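Long-range contacts in thioesterase superfamily protein (Sulfolobus solfataricus, PDB 2GF6), which probably acts as a hotdog-fold thioesterase, hydrolysing fatty acyl-CoA or related thioesters, and binds coenzyme A: residues 21-29 and 66-74; 54-64 and 108-119. All blocks are in the same frame, centred on the assembly; numbering follows the deposited sequence.

Interaction 1 (21-29 and 66-74); sequences QGIAHYAAY and IYHRPVKLG. With COA (coenzyme A), chain F.
The ring of Y67 turns its edge to the face of Y29 in a T-shaped stack, the centroids 5.1 Å apart and the planes at 68°. Coenzyme A follows Y67 from CB to the ring: CB lies 3.6 Å from pantetheine N4P, which CG also faces. On the flank toward Y29, CE2 lies 3.7 Å from Y29 CD2, while the thiol S1P sits over the ring face, 3.7 Å from CE2. At the tip, OH reaches S63 OG of the second subunit by a hydrogen bond and shares a water with Y26 O. With CG opposite the carbonyl carbon (chi1 -50°), the ring offers its face to S1P and its edge to Y29, which also borders the ligand. Y67 O accepts from pantetheine N8P at 2.9 Å, and H68 O from OAP. In the adjoining loops, A24 N gives V71 O a nearly straight bond of 2.7 Å, and V71 CG2 presses against A24 CB at 3.5 Å. A second water ties A24 O and Y29 OH to pantetheine O5P. The contact thus joins the loop and first turn of helix 26-45 to the end of strand 56-67 and its following loop, flanked by T105 of strand 102-115 and by the second subunit.

Interaction 2 (54-64 and 108-119); sequences ENLWFVIAESH and YVIQIAINPKIW. With COA (coenzyme A), chain E.
P116 lays its CB over the face of W57, 3.6 Å from the centroid of the six-membered ring and 14° off its normal, a CH-pi contact at the outer end of the strand pair. W119 crosses the same indole at about a right angle: its CZ3 comes within 3.7 Å of W57 CZ3, while I114 CD1 covers one face of W119. O9P of coenzyme A lies at the edge of the W119 ring, near its plane, where NE1 points and donates to it over 2.7 Å. With an alanine in place of W57, P116 would probably lose the flat surface it rests on and W119 would be freer to turn, its grip on O9P less certain. Beyond this corner, K117 NZ is held by E54 OE1, in a salt bridge, and by N55 OD1.

At the inner end, H64 CB stands over the face of Y108, whose OH donates to E62 OE2 at 2.7 Å from above the carboxylate plane; H64 NE2 of the second subunit also bonds that oxygen. The all-extended E62 chain (chi1 -179°) carries OE1 to the adenine amine N6A, 2.8 Å away. Between the ends, A61 N donates to I110 O and I110 N to E62 O, a classic beta bulge, and A61 CB packs tightly on I112 CD1 at 3.5 Å. I60 and V109 face helix 26-45; the opposite sheet face, with A61, E62, I110 and I112, receives the adenine and much of the pantetheine, whose N4P donates to I60 O and whose thiol arm passes I60 CB. An antiparallel sheet wrapped round a long helix and continued across a subunit interface is the hotdog fold, with coenzyme A bound where two subunits meet.

How the interactions relate
Strand 56-67 serves both contacts, giving its first part to interaction 2 and its last residues to interaction 1, and the two lie about 26 Å apart between centres. Both are partly buried: R69 and K72 are exposed in interaction 1, E54, N55 and K117 in interaction 2. Interaction 2 is a regular strand pairing within the sheet, rich in backbone bonds. Interaction 1 joins loops to a helix start with a single direct backbone bond, relying instead on aromatic rings and waters. Both hold pantetheine; of the two, only interaction 2 grips adenine, while 21-29 and 66-74 surround the thiol. Each coenzyme A draws on both kinds of surface, from different subunits.

Interaction 1 (21-29 and 66-74)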
loop_
_atom_site.group_PDB
_atom_site.type_symbol
_atom_site.label_atom_id
_atom_site.label_comp_id
_atom_site.label_asym_id
_atom_site.label_seq_id
_atom_site.Cartn_x
_atom_site.Cartn_y
_atom_site.Cartn_z
ATOM N N GLN A 21 9.981 -10.161 -4.499
ATOM C CA GLN A 21 11.409 -10.386 -4.259
ATOM C C GLN A 21 11.730 -10.911 -2.830
ATOM O O GLN A 21 12.889 -11.058 -2.487
ATOM C CB GLN A 21 12.211 -9.120 -4.605
ATOM C CG GLN A 21 12.111 -8.694 -6.103
ATOM C CD GLN A 21 12.993 -7.490 -6.493
ATOM O OE1 GLN A 21 12.965 -6.459 -5.847
ATOM N NE2 GLN A 21 13.732 -7.614 -7.586
ATOM N N GLY A 22 10.714 -11.219 -2.013
ATOM C CA GLY A 22 10.934 -11.832 -0.681
ATOM C C GLY A 22 11.552 -10.917 0.393
ATOM O O GLY A 22 12.022 -11.377 1.430
ATOM N N ILE A 23 11.524 -9.615 0.139
ATOM C CA ILE A 23 12.176 -8.650 1.008
ATOM C C ILE A 23 11.233 -7.507 1.176
ATOM O O ILE A 23 10.279 -7.351 0.360
ATOM C CB ILE A 23 13.490 -8.099 0.387
ATOM C CG1 ILE A 23 13.230 -7.409 -0.974
ATOM C CG2 ILE A 23 14.486 -9.227 0.210
ATOM C CD1 ILE A 23 14.490 -6.767 -1.566
ATOM N N ALA A 24 11.491 -6.714 2.211
ATOM C CA ALA A 24 10.726 -5.491 2.424
ATOM C C ALA A 24 10.913 -4.503 1.266
ATOM O O ALA A 24 12.026 -4.319 0.742
ATOM C CB ALA A 24 11.118 -4.855 3.729
ATOM N N HIS A 25 9.805 -3.879 0.889
ATOM C CA HIS A 25 9.730 -2.983 -0.260
ATOM C C HIS A 25 9.806 -1.509 0.182
ATOM O O HIS A 25 9.790 -1.186 1.385
ATOM C CB HIS A 25 8.436 -3.260 -1.074
ATOM C CG HIS A 25 7.160 -3.209 -0.270
ATOM N ND1 HIS A 25 6.868 -2.205 0.629
ATOM C CD2 HIS A 25 6.088 -4.037 -0.256
ATOM C CE1 HIS A 25 5.686 -2.420 1.169
ATOM N NE2 HIS A 25 5.176 -3.511 0.627
ATOM N N TYR A 26 9.879 -0.623 -0.803
ATOM C CA TYR A 26 10.012 0.804 -0.568
ATOM C C TYR A 26 9.079 1.378 0.459
ATOM O O TYR A 26 9.508 2.225 1.254
ATOM C CB TYR A 26 9.724 1.536 -1.872
ATOM C CG TYR A 26 9.978 3.029 -1.955
ATOM C CD1 TYR A 26 11.256 3.521 -2.171
ATOM C CD2 TYR A 26 8.931 3.927 -1.960
ATOM C CE1 TYR A 26 11.504 4.857 -2.313
ATOM C CE2 TYR A 26 9.164 5.314 -2.117
ATOM C CZ TYR A 26 10.462 5.761 -2.297
ATOM O OH TYR A 26 10.755 7.076 -2.469
ATOM N N ALA A 27 7.802 1.003 0.406
ATOM C CA ALA A 27 6.785 1.631 1.261
ATOM C C ALA A 27 6.905 1.077 2.646
ATOM O O ALA A 27 6.501 1.698 3.608
ATOM C CB ALA A 27 5.349 1.359 0.710
ATOM N N ALA A 28 7.440 -0.120 2.766
ATOM C CA ALA A 28 7.566 -0.714 4.081
ATOM C C ALA A 28 8.420 0.179 4.975
ATOM O O ALA A 28 8.121 0.389 6.177
ATOM C CB ALA A 28 8.171 -2.072 3.959
ATOM N N TYR A 29 9.466 0.743 4.384
ATOM C CA TYR A 29 10.436 1.537 5.154
ATOM C C TYR A 29 9.788 2.802 5.673
ATOM O O TYR A 29 10.110 3.272 6.770
ATOM C CB TYR A 29 11.713 1.792 4.321
ATOM C CG TYR A 29 12.585 0.533 4.191
ATOM C CD1 TYR A 29 13.452 0.154 5.210
ATOM C CD2 TYR A 29 12.488 -0.308 3.093
ATOM C CE1 TYR A 29 14.203 -0.989 5.120
ATOM C CE2 TYR A 29 13.248 -1.453 2.994
ATOM C CZ TYR A 29 14.098 -1.796 4.005
ATOM O OH TYR A 29 14.872 -2.952 3.937
ATOM N N ILE A 66 19.505 4.701 2.032
ATOM C CA ILE A 66 20.487 3.752 1.523
ATOM C C ILE A 66 20.153 2.388 2.157
ATOM O O ILE A 66 20.000 2.277 3.371
ATOM C CB ILE A 66 21.928 4.175 1.898
ATOM C CG1 ILE A 66 22.313 5.465 1.174
ATOM C CG2 ILE A 66 22.959 3.092 1.539
ATOM C CD1 ILE A 66 23.523 6.214 1.830
ATOM N N TYR A 67 20.056 1.355 1.321
ATOM C CA TYR A 67 19.632 0.039 1.739
ATOM C C TYR A 67 20.830 -0.884 1.654
ATOM O O TYR A 67 21.153 -1.383 0.582
ATOM C CB TYR A 67 18.514 -0.451 0.832
ATOM C CG TYR A 67 17.394 0.552 0.669
ATOM C CD1 TYR A 67 17.445 1.522 -0.316
ATOM C CD2 TYR A 67 16.282 0.529 1.497
ATOM C CE1 TYR A 67 16.425 2.450 -0.476
ATOM C CE2 TYR A 67 15.233 1.477 1.352
ATOM C CZ TYR A 67 15.308 2.418 0.355
ATOM O OH TYR A 67 14.297 3.356 0.187
ATOM N N HIS A 68 21.506 -1.083 2.783
ATOM C CA HIS A 68 22.737 -1.859 2.814
ATOM C C HIS A 68 22.426 -3.328 2.771
ATOM O O HIS A 68 23.186 -4.132 2.212
ATOM C CB HIS A 68 23.514 -1.598 4.108
ATOM C CG HIS A 68 24.054 -0.215 4.234
ATOM N ND1 HIS A 68 25.162 0.211 3.538
ATOM C CD2 HIS A 68 23.683 0.819 5.028
ATOM C CE1 HIS A 68 25.434 1.460 3.873
ATOM N NE2 HIS A 68 24.551 1.851 4.777
ATOM N N ARG A 69 21.355 -3.702 3.450
ATOM C CA ARG A 69 21.024 -5.100 3.570
ATOM C C ARG A 69 19.539 -5.233 3.490
ATOM O O ARG A 69 18.809 -4.322 3.920
ATOM C CB ARG A 69 21.498 -5.648 4.905
ATOM C CG ARG A 69 23.001 -5.787 5.038
ATOM C CD ARG A 69 23.350 -6.190 6.468
ATOM N NE ARG A 69 24.600 -5.573 6.915
ATOM C CZ ARG A 69 25.660 -6.218 7.411
ATOM N NH1 ARG A 69 25.667 -7.541 7.569
ATOM N NH2 ARG A 69 26.740 -5.518 7.767
ATOM N N PRO A 70 19.082 -6.376 2.974
ATOM C CA PRO A 70 17.666 -6.613 2.867
ATOM C C PRO A 70 17.092 -7.017 4.217
ATOM O O PRO A 70 17.812 -7.546 5.061
ATOM C CB PRO A 70 17.592 -7.791 1.910
ATOM C CG PRO A 70 18.836 -8.603 2.275
ATOM C CD PRO A 70 19.872 -7.552 2.542
ATOM N N VAL A 71 15.799 -6.776 4.404
ATOM C CA VAL A 71 15.066 -7.370 5.513
ATOM C C VAL A 71 13.892 -8.200 4.964
ATOM O O VAL A 71 13.293 -7.878 3.928
ATOM C CB VAL A 71 14.603 -6.301 6.586
ATOM C CG1 VAL A 71 15.816 -5.686 7.248
ATOM C CG2 VAL A 71 13.754 -5.213 5.999
ATOM N N LYS A 72 13.553 -9.238 5.702
ATOM C CA LYS A 72 12.658 -10.271 5.237
ATOM C C LYS A 72 11.491 -10.482 6.159
ATOM O O LYS A 72 11.443 -9.970 7.281
ATOM C CB LYS A 72 13.430 -11.589 5.113
ATOM C CG LYS A 72 14.639 -11.462 4.196
ATOM C CD LYS A 72 15.455 -12.730 4.118
ATOM C CE LYS A 72 14.635 -13.855 3.498
ATOM N NZ LYS A 72 15.437 -14.764 2.640
ATOM N N LEU A 73 10.556 -11.292 5.682
ATOM C CA LEU A 73 9.339 -11.542 6.416
ATOM C C LEU A 73 9.691 -12.160 7.759
ATOM O O LEU A 73 10.384 -13.169 7.818
ATOM C CB LEU A 73 8.447 -12.464 5.603
ATOM C CG LEU A 73 7.127 -12.923 6.194
ATOM C CD1 LEU A 73 6.155 -11.802 6.346
ATOM C CD2 LEU A 73 6.577 -14.036 5.257
ATOM N N GLY A 74 9.226 -11.551 8.848
ATOM C CA GLY A 74 9.492 -12.109 10.178
ATOM C C GLY A 74 10.642 -11.446 10.925
ATOM O O GLY A 74 10.700 -11.521 12.154
HETATM N N1A COA F . 25.282 4.308 -5.281
HETATM C C2A COA F . 26.189 4.072 -6.304
HETATM N N3A COA F . 26.780 2.830 -6.439
HETATM C C4A COA F . 26.485 1.842 -5.568
HETATM C C5A COA F . 25.588 2.053 -4.531
HETATM C C6A COA F . 24.979 3.290 -4.387
HETATM N N6A COA F . 24.103 3.473 -3.403
HETATM N N7A COA F . 25.487 0.911 -3.821
HETATM C C8A COA F . 26.288 -0.011 -4.382
HETATM N N9A COA F . 26.918 0.552 -5.462
HETATM C C1B COA F . 27.978 -0.057 -6.299
HETATM C C2B COA F . 29.135 -0.597 -5.466
HETATM O O2B COA F . 30.153 0.348 -5.286
HETATM C C3B COA F . 29.587 -1.769 -6.297
HETATM O O3B COA F . 30.395 -1.324 -7.350
HETATM P P3B COA F . 31.885 -1.908 -7.462
HETATM O O7A COA F . 32.537 -1.229 -8.643
HETATM O O8A COA F . 31.828 -3.424 -7.661
HETATM O O9A COA F . 32.604 -1.505 -6.186
HETATM C C4B COA F . 28.306 -2.309 -6.886
HETATM O O4B COA F . 27.486 -1.163 -7.042
HETATM C C5B COA F . 27.636 -3.315 -5.962
HETATM O O5B COA F . 27.809 -2.968 -4.606
HETATM P P1A COA F . 28.257 -4.089 -3.540
HETATM O O1A COA F . 28.123 -3.561 -2.127
HETATM O O2A COA F . 29.668 -4.546 -3.800
HETATM O O3A COA F . 27.139 -5.237 -3.773
HETATM P P2A COA F . 27.024 -6.608 -2.916
HETATM O O4A COA F . 27.765 -6.490 -1.615
HETATM O O5A COA F . 27.478 -7.770 -3.787
HETATM O O6A COA F . 25.463 -6.775 -2.605
HETATM C CBP COA F . 23.378 -6.086 -1.871
HETATM C CCP COA F . 24.595 -5.677 -2.675
HETATM C CDP COA F . 23.809 -6.789 -0.574
HETATM C CEP COA F . 22.569 -7.046 -2.744
HETATM C CAP COA F . 22.639 -4.812 -1.473
HETATM O OAP COA F . 23.414 -4.088 -0.548
HETATM C C9P COA F . 21.305 -5.081 -0.840
HETATM O O9P COA F . 20.804 -6.367 -0.660
HETATM N N8P COA F . 20.634 -4.013 -0.492
HETATM C C7P COA F . 19.333 -4.139 0.104
HETATM C C6P COA F . 18.301 -4.146 -0.993
HETATM C C5P COA F . 16.981 -3.808 -0.380
HETATM O O5P COA F . 16.531 -4.472 0.561
HETATM N N4P COA F . 16.418 -2.747 -0.905
HETATM C C3P COA F . 15.127 -2.788 -1.509
HETATM C C2P COA F . 14.094 -2.325 -0.515
HETATM S S1P COA F . 13.348 -0.738 -0.909
HETATM O O HOH W 1 14.352 -4.762 2.014
HETATM O O HOH W 2 11.686 3.747 1.373
HETATM O O HOH W 3 17.487 -2.168 4.002
#

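Interaction 2 (54-64 and 108-119)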
loop_
_atom_site.group_PDB
_atom_site.type_symbol
_atom_site.label_atom_id
_atom_site.label_comp_id
_atom_site.label_asym_id
_atom_site.label_seq_id
_atom_site.Cartn_x
_atom_site.Cartn_y
_atom_site.Cartn_z
ATOM N N GLU A 54 -6.270 21.487 12.720
ATOM C CA GLU A 54 -6.726 22.012 11.426
ATOM C C GLU A 54 -5.780 23.064 10.834
ATOM O O GLU A 54 -5.699 23.200 9.619
ATOM C CB GLU A 54 -8.171 22.557 11.509
ATOM C CG GLU A 54 -8.406 23.631 12.548
ATOM C CD GLU A 54 -9.847 24.130 12.586
ATOM O OE1 GLU A 54 -10.229 24.961 11.718
ATOM O OE2 GLU A 54 -10.592 23.727 13.522
ATOM N N ASN A 55 -5.065 23.785 11.697
ATOM C CA ASN A 55 -4.115 24.836 11.290
ATOM C C ASN A 55 -2.629 24.397 11.205
ATOM O O ASN A 55 -1.783 25.214 10.847
ATOM C CB ASN A 55 -4.204 26.011 12.264
ATOM C CG ASN A 55 -5.562 26.672 12.270
ATOM O OD1 ASN A 55 -6.128 26.985 11.226
ATOM N ND2 ASN A 55 -6.091 26.904 13.455
ATOM N N LEU A 56 -2.305 23.146 11.539
ATOM C CA LEU A 56 -0.900 22.698 11.650
ATOM C C LEU A 56 -0.720 21.267 11.247
ATOM O O LEU A 56 -1.142 20.347 11.969
ATOM C CB LEU A 56 -0.383 22.870 13.073
ATOM C CG LEU A 56 1.109 22.638 13.345
ATOM C CD1 LEU A 56 2.016 23.565 12.523
ATOM C CD2 LEU A 56 1.407 22.823 14.819
ATOM N N TRP A 57 -0.068 21.091 10.097
ATOM C CA TRP A 57 0.333 19.777 9.578
ATOM C C TRP A 57 1.845 19.689 9.367
ATOM O O TRP A 57 2.484 20.713 9.186
ATOM C CB TRP A 57 -0.310 19.575 8.220
ATOM C CG TRP A 57 -1.798 19.299 8.219
ATOM C CD1 TRP A 57 -2.692 19.418 9.266
ATOM C CD2 TRP A 57 -2.564 18.934 7.077
ATOM N NE1 TRP A 57 -3.953 19.104 8.834
ATOM C CE2 TRP A 57 -3.899 18.798 7.491
ATOM C CE3 TRP A 57 -2.242 18.684 5.736
ATOM C CZ2 TRP A 57 -4.920 18.434 6.606
ATOM C CZ3 TRP A 57 -3.243 18.326 4.876
ATOM C CH2 TRP A 57 -4.573 18.216 5.310
ATOM N N PHE A 58 2.389 18.464 9.349
ATOM C CA PHE A 58 3.745 18.194 8.880
ATOM C C PHE A 58 3.664 17.501 7.506
ATOM O O PHE A 58 2.918 16.524 7.326
ATOM C CB PHE A 58 4.509 17.309 9.881
ATOM C CG PHE A 58 4.891 18.029 11.145
ATOM C CD1 PHE A 58 6.010 18.846 11.174
ATOM C CD2 PHE A 58 4.121 17.915 12.296
ATOM C CE1 PHE A 58 6.351 19.540 12.334
ATOM C CE2 PHE A 58 4.457 18.614 13.481
ATOM C CZ PHE A 58 5.559 19.429 13.497
ATOM N N VAL A 59 4.408 18.021 6.541
ATOM C CA VAL A 59 4.476 17.417 5.215
ATOM C C VAL A 59 5.919 17.202 4.822
ATOM O O VAL A 59 6.749 18.070 5.079
ATOM C CB VAL A 59 3.714 18.253 4.114
ATOM C CG1 VAL A 59 2.262 18.521 4.543
ATOM C CG2 VAL A 59 4.421 19.546 3.755
ATOM N N ILE A 60 6.198 16.062 4.167
ATOM C CA ILE A 60 7.551 15.681 3.726
ATOM C C ILE A 60 8.015 16.514 2.520
ATOM O O ILE A 60 7.314 16.616 1.510
ATOM C CB ILE A 60 7.605 14.168 3.350
ATOM C CG1 ILE A 60 7.225 13.301 4.548
ATOM C CG2 ILE A 60 8.984 13.737 2.841
ATOM C CD1 ILE A 60 6.812 11.907 4.183
ATOM N N ALA A 61 9.192 17.121 2.656
ATOM C CA ALA A 61 9.821 17.904 1.607
ATOM C C ALA A 61 10.893 17.145 0.881
ATOM O O ALA A 61 11.282 17.510 -0.229
ATOM C CB ALA A 61 10.426 19.113 2.226
ATOM N N GLU A 62 11.439 16.115 1.519
ATOM C CA GLU A 62 12.559 15.431 0.923
ATOM C C GLU A 62 12.733 14.138 1.640
ATOM O O GLU A 62 12.540 14.094 2.854
ATOM C CB GLU A 62 13.843 16.269 1.062
ATOM C CG GLU A 62 15.040 15.569 0.418
ATOM C CD GLU A 62 16.298 16.378 0.421
ATOM O OE1 GLU A 62 16.189 17.598 0.724
ATOM O OE2 GLU A 62 17.379 15.770 0.120
ATOM N N SER A 63 13.098 13.081 0.903
ATOM C CA SER A 63 13.399 11.787 1.513
ATOM C C SER A 63 14.641 11.181 0.905
ATOM O O SER A 63 14.923 11.378 -0.247
ATOM C CB SER A 63 12.221 10.803 1.422
ATOM O OG SER A 63 11.739 10.674 0.088
ATOM N N HIS A 64 15.388 10.467 1.731
ATOM C CA HIS A 64 16.564 9.787 1.308
ATOM C C HIS A 64 16.784 8.514 2.103
ATOM O O HIS A 64 16.601 8.515 3.315
ATOM C CB HIS A 64 17.763 10.682 1.508
ATOM C CG HIS A 64 19.024 10.094 0.968
ATOM N ND1 HIS A 64 20.055 9.682 1.781
ATOM C CD2 HIS A 64 19.377 9.756 -0.292
ATOM C CE1 HIS A 64 21.026 9.187 1.034
ATOM N NE2 HIS A 64 20.630 9.195 -0.226
ATOM N N TYR A 108 16.876 9.679 5.882
ATOM C CA TYR A 108 16.246 10.782 6.567
ATOM C C TYR A 108 15.014 11.162 5.808
ATOM O O TYR A 108 14.894 10.861 4.633
ATOM C CB TYR A 108 17.197 11.978 6.668
ATOM C CG TYR A 108 17.626 12.588 5.351
ATOM C CD1 TYR A 108 16.749 13.407 4.597
ATOM C CD2 TYR A 108 18.909 12.363 4.838
ATOM C CE1 TYR A 108 17.157 13.966 3.374
ATOM C CE2 TYR A 108 19.310 12.915 3.622
ATOM C CZ TYR A 108 18.432 13.708 2.906
ATOM O OH TYR A 108 18.840 14.220 1.735
ATOM N N VAL A 109 14.068 11.778 6.496
ATOM C CA VAL A 109 13.012 12.544 5.837
ATOM C C VAL A 109 13.068 13.912 6.467
ATOM O O VAL A 109 13.341 14.064 7.650
ATOM C CB VAL A 109 11.557 11.956 5.996
ATOM C CG1 VAL A 109 11.544 10.503 5.660
ATOM C CG2 VAL A 109 11.032 12.120 7.362
ATOM N N ILE A 110 12.789 14.901 5.657
ATOM C CA ILE A 110 12.706 16.245 6.095
ATOM C C ILE A 110 11.257 16.669 6.088
ATOM O O ILE A 110 10.558 16.568 5.093
ATOM C CB ILE A 110 13.572 17.105 5.210
ATOM C CG1 ILE A 110 15.034 16.726 5.485
ATOM C CG2 ILE A 110 13.218 18.586 5.394
ATOM C CD1 ILE A 110 16.036 17.528 4.790
ATOM N N GLN A 111 10.813 17.169 7.231
ATOM C CA GLN A 111 9.447 17.579 7.388
ATOM C C GLN A 111 9.317 19.037 7.710
ATOM O O GLN A 111 10.131 19.601 8.425
ATOM C CB GLN A 111 8.753 16.698 8.424
ATOM C CG GLN A 111 8.463 15.376 7.785
ATOM C CD GLN A 111 7.447 14.591 8.500
ATOM O OE1 GLN A 111 7.740 14.001 9.544
ATOM N NE2 GLN A 111 6.242 14.525 7.938
ATOM N N ILE A 112 8.285 19.638 7.134
ATOM C CA ILE A 112 8.031 21.051 7.266
ATOM C C ILE A 112 6.648 21.219 7.853
ATOM O O ILE A 112 5.714 20.552 7.441
ATOM C CB ILE A 112 8.164 21.768 5.886
ATOM C CG1 ILE A 112 9.530 21.481 5.253
ATOM C CG2 ILE A 112 7.973 23.273 6.004
ATOM C CD1 ILE A 112 9.679 22.089 3.887
ATOM N N ALA A 113 6.548 22.107 8.848
ATOM C CA ALA A 113 5.297 22.524 9.421
ATOM C C ALA A 113 4.588 23.494 8.454
ATOM O O ALA A 113 5.211 24.414 7.905
ATOM C CB ALA A 113 5.548 23.176 10.777
ATOM N N ILE A 114 3.300 23.250 8.214
ATOM C CA ILE A 114 2.509 24.104 7.339
ATOM C C ILE A 114 1.136 24.445 7.878
ATOM O O ILE A 114 0.584 23.724 8.702
ATOM C CB ILE A 114 2.339 23.485 5.909
ATOM C CG1 ILE A 114 1.437 22.231 5.926
ATOM C CG2 ILE A 114 3.664 23.169 5.333
ATOM C CD1 ILE A 114 0.961 21.788 4.536
ATOM N N ASN A 115 0.601 25.556 7.393
ATOM C CA ASN A 115 -0.818 25.792 7.442
ATOM C C ASN A 115 -1.480 25.216 6.139
ATOM O O ASN A 115 -1.141 25.602 5.001
ATOM C CB ASN A 115 -1.086 27.279 7.647
ATOM C CG ASN A 115 -2.513 27.547 7.952
ATOM O OD1 ASN A 115 -3.406 27.002 7.296
ATOM N ND2 ASN A 115 -2.758 28.354 8.943
ATOM N N PRO A 116 -2.344 24.198 6.300
ATOM C CA PRO A 116 -2.897 23.498 5.148
ATOM C C PRO A 116 -4.088 24.216 4.517
ATOM O O PRO A 116 -4.484 23.852 3.419
ATOM C CB PRO A 116 -3.338 22.183 5.759
ATOM C CG PRO A 116 -3.829 22.613 7.112
ATOM C CD PRO A 116 -2.792 23.585 7.559
ATOM N N LYS A 117 -4.648 25.213 5.208
ATOM C CA LYS A 117 -5.760 26.015 4.683
ATOM C C LYS A 117 -5.305 26.992 3.592
ATOM O O LYS A 117 -6.080 27.321 2.679
ATOM C CB LYS A 117 -6.409 26.800 5.808
ATOM C CG LYS A 117 -7.257 25.970 6.744
ATOM C CD LYS A 117 -7.548 26.733 8.002
ATOM C CE LYS A 117 -8.561 26.031 8.837
ATOM N NZ LYS A 117 -8.553 26.613 10.195
ATOM N N ILE A 118 -4.072 27.487 3.728
ATOM C CA ILE A 118 -3.410 28.275 2.694
ATOM C C ILE A 118 -2.280 27.511 2.003
ATOM O O ILE A 118 -1.785 27.936 0.971
ATOM C CB ILE A 118 -2.863 29.566 3.265
ATOM C CG1 ILE A 118 -1.787 29.314 4.334
ATOM C CG2 ILE A 118 -4.004 30.331 3.864
ATOM C CD1 ILE A 118 -0.850 30.464 4.532
ATOM N N TRP A 119 -1.884 26.390 2.582
ATOM C CA TRP A 119 -0.793 25.588 2.058
ATOM C C TRP A 119 0.583 26.324 1.930
ATOM O O TRP A 119 1.282 26.199 0.929
ATOM C CB TRP A 119 -1.214 24.912 0.737
ATOM C CG TRP A 119 -0.442 23.643 0.538
ATOM C CD1 TRP A 119 0.702 23.518 -0.147
ATOM C CD2 TRP A 119 -0.721 22.344 1.107
ATOM N NE1 TRP A 119 1.167 22.219 -0.072
ATOM C CE2 TRP A 119 0.315 21.486 0.703
ATOM C CE3 TRP A 119 -1.747 21.829 1.916
ATOM C CZ2 TRP A 119 0.351 20.143 1.056
ATOM C CZ3 TRP A 119 -1.704 20.478 2.269
ATOM C CH2 TRP A 119 -0.669 19.662 1.843
HETATM N N1A COA E . 15.590 20.640 3.302
HETATM C C2A COA E . 15.725 21.655 4.242
HETATM N N3A COA E . 14.896 22.762 4.188
HETATM C C4A COA E . 13.966 22.827 3.207
HETATM C C5A COA E . 13.826 21.815 2.264
HETATM C C6A COA E . 14.638 20.708 2.312
HETATM N N6A COA E . 14.634 19.864 1.274
HETATM N N7A COA E . 12.818 22.153 1.429
HETATM C C8A COA E . 12.306 23.346 1.830
HETATM N N9A COA E . 13.028 23.769 2.916
HETATM C C1B COA E . 12.975 25.054 3.609
HETATM C C2B COA E . 13.172 26.262 2.733
HETATM O O2B COA E . 14.525 26.547 2.519
HETATM C C3B COA E . 12.545 27.334 3.579
HETATM O O3B COA E . 13.543 27.774 4.493
HETATM P P3B COA E . 13.550 29.220 5.214
HETATM O O7A COA E . 13.203 28.995 6.677
HETATM O O8A COA E . 12.571 30.205 4.611
HETATM O O9A COA E . 14.962 29.740 5.144
HETATM C C4B COA E . 11.421 26.612 4.314
HETATM O O4B COA E . 11.705 25.233 4.174
HETATM C C5B COA E . 10.054 26.878 3.736
HETATM O O5B COA E . 10.056 26.424 2.415
HETATM P P1A COA E . 9.457 27.292 1.207
HETATM O O1A COA E . 10.179 27.051 -0.081
HETATM O O2A COA E . 9.375 28.742 1.566
HETATM O O3A COA E . 8.028 26.580 1.045
HETATM P P2A COA E . 6.555 27.165 1.244
HETATM O O4A COA E . 6.031 28.008 0.121
HETATM O O5A COA E . 6.289 27.822 2.571
HETATM O O6A COA E . 5.777 25.780 1.191
HETATM C CBP COA E . 5.415 23.590 0.660
HETATM C CCP COA E . 6.425 24.527 1.289
HETATM C CDP COA E . 4.782 24.323 -0.531
HETATM C CEP COA E . 4.371 23.285 1.725
HETATM C CAP COA E . 6.106 22.340 0.145
HETATM O OAP COA E . 7.040 22.644 -0.871
HETATM C C9P COA E . 5.164 21.341 -0.437
HETATM O O9P COA E . 3.766 21.503 -0.482
HETATM N N8P COA E . 5.761 20.279 -0.901
HETATM C C7P COA E . 4.944 19.144 -1.249
HETATM C C6P COA E . 5.241 18.056 -0.256
HETATM C C5P COA E . 4.574 16.779 -0.655
HETATM O O5P COA E . 3.672 16.701 -1.516
HETATM N N4P COA E . 5.082 15.770 0.015
HETATM C C3P COA E . 4.881 14.438 -0.475
HETATM C C2P COA E . 5.719 13.478 0.318
HETATM S S1P COA E . 5.360 11.865 -0.265
HETATM O O HOH W 4 -5.531 29.234 9.985
#